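PDB 3KTA: chromosome partition protein Smc from Pyrococcus furiosus, which is probably required for chromosome condensation and partitioning, and uses an ATP-binding cassette head, whose C-terminal part is the present chain, to bind and hydrolyse ATP. Local coordinates for residues 109-114 with 127-132; 70-75 with 105-110. All coordinates share one frame; numbering follows the deposited sequence.

Interaction 1: residues 109-114 with 127-132; sequences DLIKES and DVMMAN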
loop_
_atom_site.group_PDB
_atom_site.type_symbol
_atom_site.label_atom_id
_atom_site.label_comp_id
_atom_site.label_asym_id
_atom_site.label_seq_id
_atom_site.Cartn_x
_atom_site.Cartn_y
_atom_site.Cartn_z
ATOM N N ASP B 109 -10.701 8.370 -8.629
ATOM C CA ASP B 109 -11.868 8.966 -7.987
ATOM C C ASP B 109 -12.227 8.225 -6.693
ATOM O O ASP B 109 -12.612 8.847 -5.709
ATOM C CB ASP B 109 -13.078 8.958 -8.920
ATOM C CG ASP B 109 -12.966 9.970 -10.046
ATOM O OD1 ASP B 109 -12.001 10.762 -10.074
ATOM O OD2 ASP B 109 -13.868 9.961 -10.907
ATOM N N LEU B 110 -12.098 6.902 -6.709
ATOM C CA LEU B 110 -12.386 6.088 -5.525
ATOM C C LEU B 110 -11.337 6.356 -4.433
ATOM O O LEU B 110 -11.661 6.423 -3.246
ATOM C CB LEU B 110 -12.401 4.606 -5.913
ATOM C CG LEU B 110 -12.603 3.555 -4.822
ATOM C CD1 LEU B 110 -13.888 3.810 -4.065
ATOM C CD2 LEU B 110 -12.604 2.182 -5.483
ATOM N N ILE B 111 -10.077 6.511 -4.828
ATOM C CA ILE B 111 -9.037 6.909 -3.874
ATOM C C ILE B 111 -9.342 8.270 -3.241
ATOM O O ILE B 111 -9.288 8.409 -2.018
ATOM C CB ILE B 111 -7.623 6.900 -4.509
ATOM C CG1 ILE B 111 -7.134 5.461 -4.708
ATOM C CG2 ILE B 111 -6.622 7.685 -3.641
ATOM C CD1 ILE B 111 -6.002 5.320 -5.756
ATOM N N LYS B 112 -9.706 9.255 -4.066
ATOM C CA LYS B 112 -10.028 10.588 -3.561
ATOM C C LYS B 112 -11.155 10.538 -2.522
ATOM O O LYS B 112 -11.037 11.114 -1.437
ATOM C CB LYS B 112 -10.422 11.514 -4.716
ATOM C CG LYS B 112 -10.583 12.971 -4.307
ATOM C CD LYS B 112 -9.227 13.598 -4.093
ATOM C CE LYS B 112 -9.328 15.105 -4.032
ATOM N NZ LYS B 112 -8.047 15.688 -3.606
ATOM N N GLU B 113 -12.235 9.831 -2.836
ATOM C CA GLU B 113 -13.353 9.694 -1.898
ATOM C C GLU B 113 -12.920 8.973 -0.621
ATOM O O GLU B 113 -13.235 9.404 0.506
ATOM C CB GLU B 113 -14.516 8.959 -2.550
ATOM C CG GLU B 113 -15.709 8.751 -1.622
ATOM C CD GLU B 113 -16.390 10.043 -1.226
ATOM O OE1 GLU B 113 -16.174 11.072 -1.900
ATOM O OE2 GLU B 113 -17.162 10.029 -0.239
ATOM N N SER B 114 -12.169 7.892 -0.797
ATOM C CA SER B 114 -11.735 7.084 0.348
ATOM C C SER B 114 -10.747 7.828 1.231
ATOM O O SER B 114 -10.613 7.505 2.415
ATOM C CB SER B 114 -11.107 5.765 -0.124
ATOM O OG SER B 114 -12.055 5.006 -0.848
ATOM N N ASP B 127 -0.729 10.312 -15.379
ATOM C CA ASP B 127 -1.342 11.608 -15.143
ATOM C C ASP B 127 -2.761 11.542 -14.581
ATOM O O ASP B 127 -3.092 12.299 -13.672
ATOM C CB ASP B 127 -1.277 12.497 -16.401
ATOM C CG ASP B 127 -1.797 11.804 -17.664
ATOM O OD1 ASP B 127 -2.574 10.831 -17.595
ATOM O OD2 ASP B 127 -1.423 12.268 -18.761
ATOM N N VAL B 128 -3.600 10.642 -15.104
ATOM C CA VAL B 128 -4.987 10.576 -14.666
ATOM C C VAL B 128 -5.109 10.010 -13.251
ATOM O O VAL B 128 -6.145 10.174 -12.617
ATOM C CB VAL B 128 -5.882 9.787 -15.647
ATOM C CG1 VAL B 128 -5.934 10.500 -16.972
ATOM C CG2 VAL B 128 -5.351 8.400 -15.856
HETATM N N MSE B 129 -4.056 9.347 -12.773
HETATM C CA MSE B 129 -4.011 8.920 -11.379
HETATM C C MSE B 129 -3.610 10.058 -10.445
HETATM O O MSE B 129 -4.195 10.174 -9.358
HETATM C CB MSE B 129 -3.037 7.743 -11.177
HETATM C CG MSE B 129 -2.854 7.327 -9.699
HETATM SE SE MSE B 129 -4.460 6.583 -8.874
HETATM C CE MSE B 129 -4.135 4.735 -9.359
HETATM N N MSE B 130 -2.621 10.854 -10.886
HETATM C CA MSE B 130 -1.917 11.918 -10.135
HETATM C C MSE B 130 -2.731 13.205 -9.939
HETATM O O MSE B 130 -2.556 13.919 -8.950
HETATM C CB MSE B 130 -0.533 12.260 -10.844
HETATM C CG MSE B 130 -0.343 13.666 -11.723
HETATM SE SE MSE B 130 1.567 13.984 -11.766
HETATM C CE MSE B 130 1.860 13.930 -9.847
ATOM N N ALA B 131 -3.600 13.498 -10.897
ATOM C CA ALA B 131 -4.055 14.873 -11.125
ATOM C C ALA B 131 -4.712 15.547 -9.928
ATOM O O ALA B 131 -4.540 16.759 -9.724
ATOM C CB ALA B 131 -4.991 14.910 -12.330
ATOM N N ASN B 132 -5.484 14.780 -9.162
ATOM C CA ASN B 132 -6.193 15.317 -8.010
ATOM C C ASN B 132 -5.603 14.923 -6.662
ATOM O O ASN B 132 -6.292 14.986 -5.650
ATOM C CB ASN B 132 -7.666 14.906 -8.057
ATOM C CG ASN B 132 -8.394 15.511 -9.233
ATOM O OD1 ASN B 132 -8.230 16.693 -9.534
ATOM N ND2 ASN B 132 -9.205 14.703 -9.909
HETATM O O HOH W 1 -10.324 12.420 -8.751
#

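Interaction 2: residues 70-75 with 105-110; sequences KALTAL and KRVADL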
loop_
_atom_site.group_PDB
_atom_site.type_symbol
_atom_site.label_atom_id
_atom_site.label_comp_id
_atom_site.label_asym_id
_atom_site.label_seq_id
_atom_site.Cartn_x
_atom_site.Cartn_y
_atom_site.Cartn_z
ATOM N N LYS B 70 -8.196 -8.401 -13.737
ATOM C CA LYS B 70 -7.711 -8.879 -12.441
ATOM C C LYS B 70 -7.458 -7.732 -11.461
ATOM O O LYS B 70 -7.830 -7.824 -10.266
ATOM C CB LYS B 70 -6.431 -9.704 -12.609
ATOM C CG LYS B 70 -6.645 -11.046 -13.285
ATOM C CD LYS B 70 -5.297 -11.678 -13.605
ATOM C CE LYS B 70 -5.438 -12.951 -14.424
ATOM N NZ LYS B 70 -6.044 -14.001 -13.581
ATOM N N ALA B 71 -6.845 -6.656 -11.960
ATOM C CA ALA B 71 -6.506 -5.499 -11.125
ATOM C C ALA B 71 -7.767 -4.844 -10.611
ATOM O O ALA B 71 -7.865 -4.532 -9.432
ATOM C CB ALA B 71 -5.671 -4.490 -11.901
ATOM N N LEU B 72 -8.740 -4.655 -11.491
ATOM C CA LEU B 72 -9.992 -4.022 -11.078
ATOM C C LEU B 72 -10.747 -4.852 -10.058
ATOM O O LEU B 72 -11.332 -4.322 -9.122
ATOM C CB LEU B 72 -10.888 -3.737 -12.272
ATOM C CG LEU B 72 -10.407 -2.581 -13.138
ATOM C CD1 LEU B 72 -11.345 -2.372 -14.323
ATOM C CD2 LEU B 72 -10.266 -1.297 -12.317
ATOM N N THR B 73 -10.723 -6.167 -10.237
ATOM C CA THR B 73 -11.391 -7.057 -9.308
ATOM C C THR B 73 -10.731 -6.981 -7.924
ATOM O O THR B 73 -11.417 -6.882 -6.900
ATOM C CB THR B 73 -11.371 -8.507 -9.848
ATOM O OG1 THR B 73 -12.043 -8.533 -11.114
ATOM C CG2 THR B 73 -12.088 -9.437 -8.899
ATOM N N ALA B 74 -9.398 -7.026 -7.911
ATOM C CA ALA B 74 -8.602 -6.916 -6.688
ATOM C C ALA B 74 -8.827 -5.566 -6.014
ATOM O O ALA B 74 -8.955 -5.496 -4.794
ATOM C CB ALA B 74 -7.127 -7.101 -6.996
ATOM N N LEU B 75 -8.867 -4.505 -6.813
ATOM C CA LEU B 75 -9.076 -3.170 -6.253
ATOM C C LEU B 75 -10.458 -3.029 -5.619
ATOM O O LEU B 75 -10.613 -2.434 -4.544
ATOM C CB LEU B 75 -8.832 -2.092 -7.306
ATOM C CG LEU B 75 -7.350 -1.867 -7.593
ATOM C CD1 LEU B 75 -7.148 -1.084 -8.874
ATOM C CD2 LEU B 75 -6.680 -1.162 -6.411
ATOM N N LYS B 105 -8.890 6.553 -14.069
ATOM C CA LYS B 105 -9.631 7.683 -13.510
ATOM C C LYS B 105 -10.652 7.234 -12.468
ATOM O O LYS B 105 -10.813 7.888 -11.432
ATOM C CB LYS B 105 -10.331 8.492 -14.618
ATOM C CG LYS B 105 -11.089 9.750 -14.146
ATOM C CD LYS B 105 -10.189 10.674 -13.328
ATOM C CE LYS B 105 -10.793 12.081 -13.163
ATOM N NZ LYS B 105 -12.196 12.083 -12.692
ATOM N N ARG B 106 -11.345 6.132 -12.742
ATOM C CA ARG B 106 -12.361 5.659 -11.809
ATOM C C ARG B 106 -11.694 5.201 -10.515
ATOM O O ARG B 106 -12.216 5.435 -9.421
ATOM C CB ARG B 106 -13.237 4.567 -12.423
ATOM C CG ARG B 106 -14.177 5.160 -13.489
ATOM C CD ARG B 106 -15.218 4.166 -13.959
ATOM N NE ARG B 106 -14.653 3.180 -14.859
ATOM C CZ ARG B 106 -14.634 3.295 -16.183
ATOM N NH1 ARG B 106 -15.147 4.376 -16.774
ATOM N NH2 ARG B 106 -14.093 2.331 -16.911
ATOM N N VAL B 107 -10.532 4.574 -10.650
ATOM C CA VAL B 107 -9.774 4.189 -9.450
ATOM C C VAL B 107 -9.322 5.425 -8.661
ATOM O O VAL B 107 -9.453 5.474 -7.425
ATOM C CB VAL B 107 -8.592 3.272 -9.805
ATOM C CG1 VAL B 107 -7.674 3.044 -8.588
ATOM C CG2 VAL B 107 -9.130 1.958 -10.306
ATOM N N ALA B 108 -8.805 6.428 -9.369
ATOM C CA ALA B 108 -8.364 7.662 -8.745
ATOM C C ALA B 108 -9.514 8.380 -8.025
ATOM O O ALA B 108 -9.336 8.923 -6.930
ATOM C CB ALA B 108 -7.723 8.579 -9.790
ATOM N N ASP B 109 -10.701 8.370 -8.629
ATOM C CA ASP B 109 -11.868 8.966 -7.987
ATOM C C ASP B 109 -12.227 8.225 -6.693
ATOM O O ASP B 109 -12.612 8.847 -5.709
ATOM C CB ASP B 109 -13.078 8.958 -8.920
ATOM C CG ASP B 109 -12.966 9.970 -10.046
ATOM O OD1 ASP B 109 -12.001 10.762 -10.074
ATOM O OD2 ASP B 109 -13.868 9.961 -10.907
ATOM N N LEU B 110 -12.098 6.902 -6.709
ATOM C CA LEU B 110 -12.386 6.088 -5.525
ATOM C C LEU B 110 -11.337 6.356 -4.433
ATOM O O LEU B 110 -11.661 6.423 -3.246
ATOM C CB LEU B 110 -12.401 4.606 -5.913
ATOM C CG LEU B 110 -12.603 3.555 -4.822
ATOM C CD1 LEU B 110 -13.888 3.810 -4.065
ATOM C CD2 LEU B 110 -12.604 2.182 -5.483
#

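Interaction 1: residues 109-114 with 127-132
Lys112 and Asn132 carry the polar half of this contact. The ammonium NZ of Lys112 donates to the backbone O of Asn132 at 2.8 Å, meeting the oxygen nearly end-on with a C=O...N angle of 167°. CG of Lys112 stands anti to the backbone N (chi1 -172°), and a bend at chi2 turns the extended remainder across to the loop, where CE also passes 3.4 Å from Asn132 O. Asp134 forms a salt bridge with the same NZ, so this lysine holds the segment around Asn132 by a carbonyl and a carboxylate. A water also links the segments: it donates to Asp109 OD1 at 2.7 Å and accepts from Asn132 ND2 at 2.8 Å. Within helix 101-114, Leu110 O takes bonds from Ser114 N and Ser114 OG on opposite faces of its carbonyl plane.

The apolar half is buried. CD1 of Ile111 meets SE of selenomethionine Met129 at 3.7 Å, the two side chains crossing at about a right angle. Bends at chi2 and chi3 bring the Met129 end close to Ile111, while Val104 and Ala108 pack on it too; Phe28 of the other chain covers Ile111. Such packing joins the helix of a beta-alpha-beta crossover, between parallel strands 89-93 and 119-123, to the short helix after the second strand, in the P-loop NTPase core of the SMC head.

Interaction 2: residues 70-75 with 105-110
Val107 presents its CG2 methyl to two leucines one helical turn apart, Leu72 and Leu75, and this three-residue apolar cluster is the whole direct contact. CG2 lies 4.0 Å from Leu72 CD2 and 3.9 Å from Leu75 CD1; the other methyl, CG1, also comes to 4.2 Å from Leu75 CD1. Leu75 and Val107 cross at about a right angle, whereas Leu72 comes in obliquely. Both leucines hold CG beside the backbone N and anti to the carbonyl carbon (chi1 -73° for Leu72 and -76° for Leu75), which carries their methyls toward the valine. No hydrogen bond spans the two segments, which meet here through methyl groups, and all three residues are buried. Leu27 of helix 4-27 and Met129 pack against Val107 as well, and Ile148 of the other chain covers Leu75.

Away from this interface, Lys105 forms a salt bridge with Asp109 one turn further along its helix, NZ reaching OD1 at 2.9 Å on the syn side of the carboxylate, with a weak second bond to OD2. Arg106 NE donates to Leu27 O, tying helix 101-114 to the end of helix 4-27. Helix 67-84 opens within the SGGE sequence of the ABC signature motif, and helix 101-114 comes after the Walker B strand 89-93. Their packing joins the signature helix to the nucleotide-binding core, an arrangement characteristic of ABC ATPase heads, of which this chain supplies the C-terminal lobe.

From the N terminus, helix 67-84 comes first, and interaction 2 closes a loop from it through strand 89-93 to helix 101-114. Interaction 1 starts on that same helix and closes a shorter loop through strand 119-123 to helix 127-130. The two loops follow one another, neither nesting nor crossing, and their segments overlap at Asp109 and Leu110. Helix 101-114 thus lies between helix 67-84 and helix 127-130, and Val107 and Ile111 each touch both. The contacts, with centres about 10 Å apart, also touch directly: Met129 CE lies 4.0 Å from Val107 CG1, making the two apolar clusters continuous.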